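Local coordinates for protein methyltransferase (Pyrococcus horikoshii, PDB 1IXK) that probably methylates carbon 5 of cytidine in RNA, likely tRNA, using S-adenosyl-L-methionine as the methyl donor, at residues Leu43-Arg48 and Phe80-Glu85; Pro118-Ala123 and Glu187-Leu192. All blocks are in the same frame, centred on the assembly; numbering follows the deposited sequence.

Contact 1: residues Leu43-Arg48 and Phe80-Glu85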
ATOM      1  N   LEU A  43      -3.865  -9.513  12.137  1.00 25.14           N
ATOM      2  CA  LEU A  43      -4.077  -8.074  12.210  1.00 25.29           C
ATOM      3  C   LEU A  43      -5.524  -7.805  12.604  1.00 24.57           C
ATOM      4  O   LEU A  43      -6.399  -8.650  12.401  1.00 22.04           O
ATOM      5  CB  LEU A  43      -3.801  -7.427  10.851  1.00 26.69           C
ATOM      6  CG  LEU A  43      -2.381  -7.536  10.293  1.00 28.40           C
ATOM      7  CD1 LEU A  43      -2.337  -6.937   8.896  1.00 29.59           C
ATOM      8  CD2 LEU A  43      -1.404  -6.821  11.224  1.00 30.13           C
ATOM      9  N   PRO A  44      -5.791  -6.629  13.191  1.00 23.78           N
ATOM     10  CA  PRO A  44      -7.155  -6.282  13.593  1.00 23.22           C
ATOM     11  C   PRO A  44      -7.951  -6.081  12.309  1.00 21.86           C
ATOM     12  O   PRO A  44      -7.366  -5.941  11.237  1.00 21.35           O
ATOM     13  CB  PRO A  44      -6.971  -4.966  14.345  1.00 25.18           C
ATOM     14  CG  PRO A  44      -5.543  -5.027  14.827  1.00 26.75           C
ATOM     15  CD  PRO A  44      -4.836  -5.603  13.640  1.00 25.69           C
ATOM     16  N   ARG A  45      -9.274  -6.082  12.404  1.00 20.58           N
ATOM     17  CA  ARG A  45     -10.102  -5.858  11.226  1.00 20.18           C
ATOM     18  C   ARG A  45     -10.346  -4.351  11.163  1.00 18.04           C
ATOM     19  O   ARG A  45     -10.824  -3.755  12.129  1.00 17.28           O
ATOM     20  CB  ARG A  45     -11.429  -6.618  11.349  1.00 22.82           C
ATOM     21  CG  ARG A  45     -12.350  -6.456  10.152  1.00 26.28           C
ATOM     22  CD  ARG A  45     -13.525  -7.432  10.173  1.00 32.06           C
ATOM     23  NE  ARG A  45     -13.115  -8.811   9.918  1.00 36.64           N
ATOM     24  CZ  ARG A  45     -12.648  -9.645  10.844  1.00 39.38           C
ATOM     25  NH1 ARG A  45     -12.533  -9.252  12.108  1.00 40.60           N
ATOM     26  NH2 ARG A  45     -12.287 -10.877  10.502  1.00 39.58           N
ATOM     27  N   CYS A  46      -9.998  -3.730  10.040  1.00 17.23           N
ATOM     28  CA  CYS A  46     -10.173  -2.287   9.896  1.00 15.54           C
ATOM     29  C   CYS A  46     -11.115  -1.943   8.749  1.00 15.17           C
ATOM     30  O   CYS A  46     -11.333  -2.747   7.839  1.00 13.38           O
ATOM     31  CB  CYS A  46      -8.820  -1.608   9.659  1.00 17.04           C
ATOM     32  SG  CYS A  46      -7.469  -2.113  10.775  1.00 21.60           S
ATOM     33  N   PHE A  47     -11.681  -0.741   8.791  1.00 14.92           N
ATOM     34  CA  PHE A  47     -12.586  -0.325   7.729  1.00 14.55           C
ATOM     35  C   PHE A  47     -12.383   1.135   7.371  1.00 13.45           C
ATOM     36  O   PHE A  47     -11.853   1.915   8.158  1.00 12.18           O
ATOM     37  CB  PHE A  47     -14.047  -0.572   8.143  1.00 16.39           C
ATOM     38  CG  PHE A  47     -14.501   0.258   9.314  1.00 18.52           C
ATOM     39  CD1 PHE A  47     -14.924   1.572   9.135  1.00 17.89           C
ATOM     40  CD2 PHE A  47     -14.473  -0.266  10.603  1.00 18.43           C
ATOM     41  CE1 PHE A  47     -15.310   2.352  10.221  1.00 19.91           C
ATOM     42  CE2 PHE A  47     -14.859   0.510  11.700  1.00 19.93           C
ATOM     43  CZ  PHE A  47     -15.277   1.820  11.509  1.00 18.07           C
ATOM     44  N   ARG A  48     -12.828   1.489   6.174  1.00 12.89           N
ATOM     45  CA  ARG A  48     -12.721   2.842   5.660  1.00 14.88           C
ATOM     46  C   ARG A  48     -14.125   3.359   5.393  1.00 13.72           C
ATOM     47  O   ARG A  48     -14.936   2.673   4.781  1.00 14.81           O
ATOM     48  CB  ARG A  48     -11.925   2.825   4.357  1.00 15.38           C
ATOM     49  CG  ARG A  48     -11.851   4.148   3.620  1.00 19.38           C
ATOM     50  CD  ARG A  48     -11.318   3.918   2.215  1.00 15.48           C
ATOM     51  NE  ARG A  48     -12.375   3.671   1.240  1.00 16.89           N
ATOM     52  CZ  ARG A  48     -12.300   2.781   0.255  1.00 16.15           C
ATOM     53  NH1 ARG A  48     -13.313   2.645  -0.588  1.00 16.65           N
ATOM     54  NH2 ARG A  48     -11.230   2.003   0.124  1.00 14.97           N
ATOM     55  N   PHE A  80     -10.516   3.294  10.345  1.00 13.50           N
ATOM     56  CA  PHE A  80     -10.622   2.909  11.748  1.00 14.40           C
ATOM     57  C   PHE A  80     -10.379   1.411  11.875  1.00 15.08           C
ATOM     58  O   PHE A  80     -10.671   0.653  10.951  1.00 16.60           O
ATOM     59  CB  PHE A  80     -12.031   3.225  12.267  1.00 15.23           C
ATOM     60  CG  PHE A  80     -12.402   4.673  12.171  1.00 14.41           C
ATOM     61  CD1 PHE A  80     -12.172   5.535  13.237  1.00 16.41           C
ATOM     62  CD2 PHE A  80     -12.975   5.181  11.007  1.00 14.88           C
ATOM     63  CE1 PHE A  80     -12.510   6.884  13.146  1.00 15.73           C
ATOM     64  CE2 PHE A  80     -13.313   6.526  10.905  1.00 14.86           C
ATOM     65  CZ  PHE A  80     -13.081   7.380  11.974  1.00 15.00           C
ATOM     66  N   CYS A  81      -9.841   0.988  13.016  1.00 15.44           N
ATOM     67  CA  CYS A  81      -9.613  -0.428  13.256  1.00 16.99           C
ATOM     68  C   CYS A  81     -10.434  -0.835  14.482  1.00 17.01           C
ATOM     69  O   CYS A  81     -10.418  -0.169  15.520  1.00 14.45           O
ATOM     70  CB  CYS A  81      -8.123  -0.727  13.457  1.00 19.94           C
ATOM     71  SG  CYS A  81      -7.105  -0.488  11.950  1.00 23.69           S
ATOM     72  N   LEU A  82     -11.172  -1.925  14.335  1.00 17.32           N
ATOM     73  CA  LEU A  82     -12.046  -2.422  15.392  1.00 18.55           C
ATOM     74  C   LEU A  82     -11.380  -2.894  16.679  1.00 19.53           C
ATOM     75  O   LEU A  82     -10.362  -3.588  16.653  1.00 18.20           O
ATOM     76  CB  LEU A  82     -12.912  -3.544  14.828  1.00 17.63           C
ATOM     77  CG  LEU A  82     -13.926  -3.082  13.790  1.00 18.74           C
ATOM     78  CD1 LEU A  82     -14.351  -4.248  12.910  1.00 17.76           C
ATOM     79  CD2 LEU A  82     -15.124  -2.462  14.516  1.00 18.45           C
ATOM     80  N   THR A  83     -11.975  -2.503  17.805  1.00 21.57           N
ATOM     81  CA  THR A  83     -11.505  -2.890  19.129  1.00 21.55           C
ATOM     82  C   THR A  83     -12.632  -3.670  19.797  1.00 23.45           C
ATOM     83  O   THR A  83     -12.413  -4.408  20.757  1.00 22.96           O
ATOM     84  CB  THR A  83     -11.143  -1.666  19.989  1.00 21.86           C
ATOM     85  OG1 THR A  83     -12.252  -0.764  20.038  1.00 21.15           O
ATOM     86  CG2 THR A  83      -9.936  -0.952  19.401  1.00 23.35           C
ATOM     87  N   ARG A  84     -13.844  -3.490  19.281  1.00 22.71           N
ATOM     88  CA  ARG A  84     -15.015  -4.207  19.780  1.00 24.26           C
ATOM     89  C   ARG A  84     -15.925  -4.476  18.596  1.00 23.47           C
ATOM     90  O   ARG A  84     -16.495  -3.557  18.009  1.00 22.74           O
ATOM     91  CB  ARG A  84     -15.786  -3.397  20.827  1.00 24.35           C
ATOM     92  CG  ARG A  84     -16.924  -4.194  21.494  1.00 23.65           C
ATOM     93  CD  ARG A  84     -17.590  -3.395  22.611  1.00 25.24           C
ATOM     94  NE  ARG A  84     -18.396  -4.227  23.508  1.00 24.97           N
ATOM     95  CZ  ARG A  84     -19.618  -4.682  23.238  1.00 26.15           C
ATOM     96  NH1 ARG A  84     -20.254  -5.433  24.132  1.00 25.13           N
ATOM     97  NH2 ARG A  84     -20.214  -4.382  22.090  1.00 23.14           N
ATOM     98  N   GLU A  85     -16.047  -5.743  18.239  1.00 24.09           N
ATOM     99  CA  GLU A  85     -16.886  -6.128  17.123  1.00 24.29           C
ATOM    100  C   GLU A  85     -17.940  -7.066  17.671  1.00 26.94           C
ATOM    101  O   GLU A  85     -17.793  -8.290  17.577  1.00 26.81           O
ATOM    102  CB  GLU A  85     -16.057  -6.850  16.063  1.00 24.54           C
ATOM    103  CG  GLU A  85     -16.686  -6.867  14.688  1.00 24.45           C
ATOM    104  CD  GLU A  85     -15.792  -7.528  13.657  1.00 25.22           C
ATOM    105  OE1 GLU A  85     -14.608  -7.776  13.970  1.00 25.76           O
ATOM    106  OE2 GLU A  85     -16.270  -7.793  12.535  1.00 24.86           O
TER
HETATM  107  O   HOH W   1     -10.165  -5.937  15.207  1.00 33.46           O
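Two neighbouring strands of the four-stranded antiparallel sheet in the N-terminal RsmF-type region meet here, and the disulfide between Cys46 and Cys81 shows how a covalent staple can be fitted across a non-hydrogen-bonded pair. The SG atoms of Cys46 and Cys81 are joined at 2.0 Å with a chi3 of 93°. The following pair, Phe47 and Phe80, is the hydrogen-bonded kind: Phe47 N gives to Phe80 O (2.8 Å) and Phe80 N returns a bond to Phe47 O. Leu82 N adds a third bond, to Arg45 O. On the face away from the disulfide, Phe80 CB sits over one face of the Phe47 ring, 3.6 Å from Phe47 CZ, while the rings themselves, with centroids 5.7 Å apart and planes at 28°, are too far offset to stack. Leu82 CD2 reaches the edge of that same ring, 4.1 Å from Phe47 CE2. With CG set between backbone N and carbonyl carbon (chi1 65°), the Phe47 ring swings across to the partner strand. Replacing Phe47 with an alanine would probably leave Phe80 CB and Leu82 CD2 without the ring they pack on and open a gap toward helix 56-65. At the outer end a water links Arg45 N to Leu82 O, and Arg45 NH1 and Glu85 OE1 form a salt bridge (3.2 Å) whose hydrogen bond is weak and bent; Glu85 OE2 takes the backbone N-H of Ile89. The Phe70 ring meets both phenylalanines edge-to-face, helix 56-65 packs Leu59 and Leu63 on Phe47 and Val56 and Val60 on Phe80, and strand 100-102 flanks Phe47 through Ile100 and Ile102.

Contact 2: residues Pro118-Ala123 and Glu187-Leu192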
ATOM      1  N   PRO A 118     -10.191  16.219  -7.064  1.00 14.92           N
ATOM      2  CA  PRO A 118     -11.302  16.124  -8.012  1.00 15.30           C
ATOM      3  C   PRO A 118     -10.887  16.696  -9.368  1.00 15.40           C
ATOM      4  O   PRO A 118     -10.292  17.774  -9.431  1.00 15.28           O
ATOM      5  CB  PRO A 118     -12.390  16.959  -7.342  1.00 15.79           C
ATOM      6  CG  PRO A 118     -12.157  16.689  -5.890  1.00 15.51           C
ATOM      7  CD  PRO A 118     -10.641  16.779  -5.776  1.00 15.75           C
ATOM      8  N   GLY A 119     -11.183  15.967 -10.439  1.00 13.68           N
ATOM      9  CA  GLY A 119     -10.855  16.439 -11.774  1.00 14.69           C
ATOM     10  C   GLY A 119      -9.541  15.953 -12.363  1.00 14.22           C
ATOM     11  O   GLY A 119      -9.297  16.109 -13.560  1.00 13.39           O
ATOM     12  N   GLU A 120      -8.685  15.355 -11.544  1.00 13.07           N
ATOM     13  CA  GLU A 120      -7.403  14.893 -12.058  1.00 12.98           C
ATOM     14  C   GLU A 120      -7.484  13.581 -12.831  1.00 13.07           C
ATOM     15  O   GLU A 120      -8.443  12.826 -12.693  1.00 12.71           O
ATOM     16  CB  GLU A 120      -6.393  14.761 -10.915  1.00 15.50           C
ATOM     17  CG  GLU A 120      -6.080  16.077 -10.225  1.00 16.37           C
ATOM     18  CD  GLU A 120      -4.857  15.989  -9.337  1.00 19.75           C
ATOM     19  OE1 GLU A 120      -4.800  15.073  -8.491  1.00 18.03           O
ATOM     20  OE2 GLU A 120      -3.952  16.838  -9.485  1.00 20.55           O
ATOM     21  N   ILE A 121      -6.468  13.336 -13.657  1.00 12.98           N
ATOM     22  CA  ILE A 121      -6.362  12.119 -14.456  1.00 14.52           C
ATOM     23  C   ILE A 121      -5.408  11.222 -13.681  1.00 13.59           C
ATOM     24  O   ILE A 121      -4.211  11.501 -13.586  1.00 12.86           O
ATOM     25  CB  ILE A 121      -5.784  12.423 -15.844  1.00 15.77           C
ATOM     26  CG1 ILE A 121      -6.629  13.507 -16.518  1.00 17.08           C
ATOM     27  CG2 ILE A 121      -5.756  11.157 -16.696  1.00 16.23           C
ATOM     28  CD1 ILE A 121      -8.117  13.181 -16.575  1.00 21.65           C
ATOM     29  N   VAL A 122      -5.948  10.137 -13.141  1.00 11.46           N
ATOM     30  CA  VAL A 122      -5.188   9.227 -12.290  1.00 11.57           C
ATOM     31  C   VAL A 122      -5.171   7.785 -12.777  1.00 10.23           C
ATOM     32  O   VAL A 122      -6.084   7.351 -13.468  1.00  8.00           O
ATOM     33  CB  VAL A 122      -5.791   9.254 -10.861  1.00 10.96           C
ATOM     34  CG1 VAL A 122      -5.012   8.354  -9.924  1.00 13.43           C
ATOM     35  CG2 VAL A 122      -5.808  10.693 -10.336  1.00 14.00           C
ATOM     36  N   ALA A 123      -4.114   7.061 -12.420  1.00 11.36           N
ATOM     37  CA  ALA A 123      -3.997   5.654 -12.778  1.00 12.23           C
ATOM     38  C   ALA A 123      -3.602   4.817 -11.567  1.00 11.73           C
ATOM     39  O   ALA A 123      -2.766   5.227 -10.763  1.00 11.49           O
ATOM     40  CB  ALA A 123      -2.964   5.467 -13.894  1.00 13.88           C
ATOM     41  N   GLU A 187      -1.635  11.362 -20.545  1.00 21.66           N
ATOM     42  CA  GLU A 187      -0.677  11.957 -19.612  1.00 22.64           C
ATOM     43  C   GLU A 187      -1.388  12.028 -18.263  1.00 19.00           C
ATOM     44  O   GLU A 187      -2.480  12.576 -18.167  1.00 18.61           O
ATOM     45  CB  GLU A 187      -0.285  13.365 -20.071  1.00 26.14           C
ATOM     46  CG  GLU A 187      -1.474  14.295 -20.301  1.00 34.29           C
ATOM     47  CD  GLU A 187      -2.387  13.820 -21.420  1.00 37.94           C
ATOM     48  OE1 GLU A 187      -1.932  13.779 -22.584  1.00 41.71           O
ATOM     49  OE2 GLU A 187      -3.558  13.484 -21.138  1.00 40.78           O
ATOM     50  N   PHE A 188      -0.760  11.489 -17.224  1.00 16.20           N
ATOM     51  CA  PHE A 188      -1.374  11.449 -15.900  1.00 14.77           C
ATOM     52  C   PHE A 188      -0.910  12.489 -14.895  1.00 13.19           C
ATOM     53  O   PHE A 188       0.252  12.879 -14.886  1.00 14.28           O
ATOM     54  CB  PHE A 188      -1.168  10.057 -15.291  1.00 14.80           C
ATOM     55  CG  PHE A 188      -1.909   8.971 -16.012  1.00 13.42           C
ATOM     56  CD1 PHE A 188      -3.211   8.638 -15.645  1.00 13.95           C
ATOM     57  CD2 PHE A 188      -1.320   8.301 -17.077  1.00 15.65           C
ATOM     58  CE1 PHE A 188      -3.918   7.657 -16.336  1.00 13.92           C
ATOM     59  CE2 PHE A 188      -2.020   7.315 -17.777  1.00 14.71           C
ATOM     60  CZ  PHE A 188      -3.323   6.992 -17.400  1.00 16.41           C
ATOM     61  N   ASP A 189      -1.837  12.917 -14.041  1.00 11.79           N
ATOM     62  CA  ASP A 189      -1.532  13.870 -12.978  1.00 10.76           C
ATOM     63  C   ASP A 189      -0.975  13.097 -11.788  1.00 10.86           C
ATOM     64  O   ASP A 189      -0.047  13.550 -11.118  1.00 10.99           O
ATOM     65  CB  ASP A 189      -2.798  14.596 -12.492  1.00 10.47           C
ATOM     66  CG  ASP A 189      -3.382  15.531 -13.528  1.00 13.39           C
ATOM     67  OD1 ASP A 189      -2.637  16.395 -14.034  1.00 13.87           O
ATOM     68  OD2 ASP A 189      -4.590  15.407 -13.822  1.00 12.96           O
ATOM     69  N   LYS A 190      -1.566  11.932 -11.522  1.00 10.54           N
ATOM     70  CA  LYS A 190      -1.179  11.099 -10.381  1.00 10.86           C
ATOM     71  C   LYS A 190      -1.157   9.616 -10.736  1.00 11.30           C
ATOM     72  O   LYS A 190      -1.991   9.144 -11.514  1.00 10.15           O
ATOM     73  CB  LYS A 190      -2.181  11.280  -9.236  1.00 11.69           C
ATOM     74  CG  LYS A 190      -2.365  12.694  -8.720  1.00 15.46           C
ATOM     75  CD  LYS A 190      -1.191  13.139  -7.896  1.00 15.98           C
ATOM     76  CE  LYS A 190      -1.620  14.136  -6.828  1.00 19.33           C
ATOM     77  NZ  LYS A 190      -2.374  15.286  -7.376  1.00 20.63           N
ATOM     78  N   ILE A 191      -0.211   8.887 -10.153  1.00  8.38           N
ATOM     79  CA  ILE A 191      -0.104   7.451 -10.384  1.00  9.49           C
ATOM     80  C   ILE A 191       0.100   6.699  -9.077  1.00  8.45           C
ATOM     81  O   ILE A 191       0.934   7.075  -8.258  1.00  8.00           O
ATOM     82  CB  ILE A 191       1.068   7.116 -11.332  1.00 10.94           C
ATOM     83  CG1 ILE A 191       0.790   7.722 -12.709  1.00 12.97           C
ATOM     84  CG2 ILE A 191       1.255   5.591 -11.426  1.00 11.80           C
ATOM     85  CD1 ILE A 191       1.829   7.416 -13.739  1.00 18.73           C
ATOM     86  N   LEU A 192      -0.681   5.644  -8.878  1.00  9.51           N
ATOM     87  CA  LEU A 192      -0.557   4.822  -7.684  1.00 10.37           C
ATOM     88  C   LEU A 192       0.081   3.504  -8.114  1.00 11.08           C
ATOM     89  O   LEU A 192      -0.499   2.763  -8.905  1.00  9.52           O
ATOM     90  CB  LEU A 192      -1.931   4.543  -7.061  1.00  9.86           C
ATOM     91  CG  LEU A 192      -1.902   3.861  -5.683  1.00 12.42           C
ATOM     92  CD1 LEU A 192      -1.312   4.832  -4.654  1.00 13.91           C
ATOM     93  CD2 LEU A 192      -3.315   3.453  -5.264  1.00 13.79           C
TER
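Parallel strands 121-124 and 188-194 lie side by side in the Rossmann-like sheet of the class I methyltransferase fold, and their contact runs from a close-packed interior to a charged, more open margin. On the interior side Ala123 CB stands over one face of the Phe188 ring, 3.4 Å from Phe188 CE1, a CH-pi contact that a small side chain lets come so near. Ile121 CG2 meets the same ring at CD1 of Phe188, 3.7 Å away. Ile181 touches both Ala123 and Phe188, and Val235 of helix 215-235 also packs on the Phe188 side chain. The backbones hold this part in register: Ala123 N gives to Lys190 O, and Ala123 O receives Leu192 N at 2.8 Å. Val122 and Lys190 share the other face of the sheet, where CG2 of the valine rests on CB of the lysine.

Toward the start of the strands the chain turns at Asp189, and polar groups take over. Ile121 O accepts a short bond from Asp189 N and a weak, longer one from Lys190 N. In return Asp189 OD2 takes Ile121 N on its anti side, at 2.8 Å and nearly straight (173°), while OD1 of Asp189 is paired with Lys237. The carboxylates of Glu120 and Asp189 are stacked, their planes only 12° apart, with Glu120 OE2 and Asp189 OD2 still 4.6 Å from each other; Lys190 and Lys237 would be expected to ease the repulsion between these like charges. Bends at chi2 (-74°) and chi4 bring the end of the Lys190 chain round beside the two Glu120 carboxylate oxygens, and its NZ donates to the syn lone pair of Glu120 OE1 at 2.7 Å, an oxygen that also receives Lys117 N.

Contact 1 and contact 2 illustrate two ways of pairing strands in one chain: an antiparallel pair pinned by a disulfide in the N-terminal region, and a parallel pair inside the Rossmann-like sheet. Their centres are 30 Å apart and their nearest atoms about 10 Å, so they do not touch, and along the chain the first closes before the second opens. They stand at different distances from the predicted S-adenosyl-L-methionine site. The Phe47 side chain is about 11 Å from Gly131, though Arg48 NH2, from the same segment, hydrogen-bonds to Gly131 O; in 187-192, the Leu192 side chain lies about 4 Å from those of Lys132 and Asp194. The predicted cofactor loop thus has links to both regions.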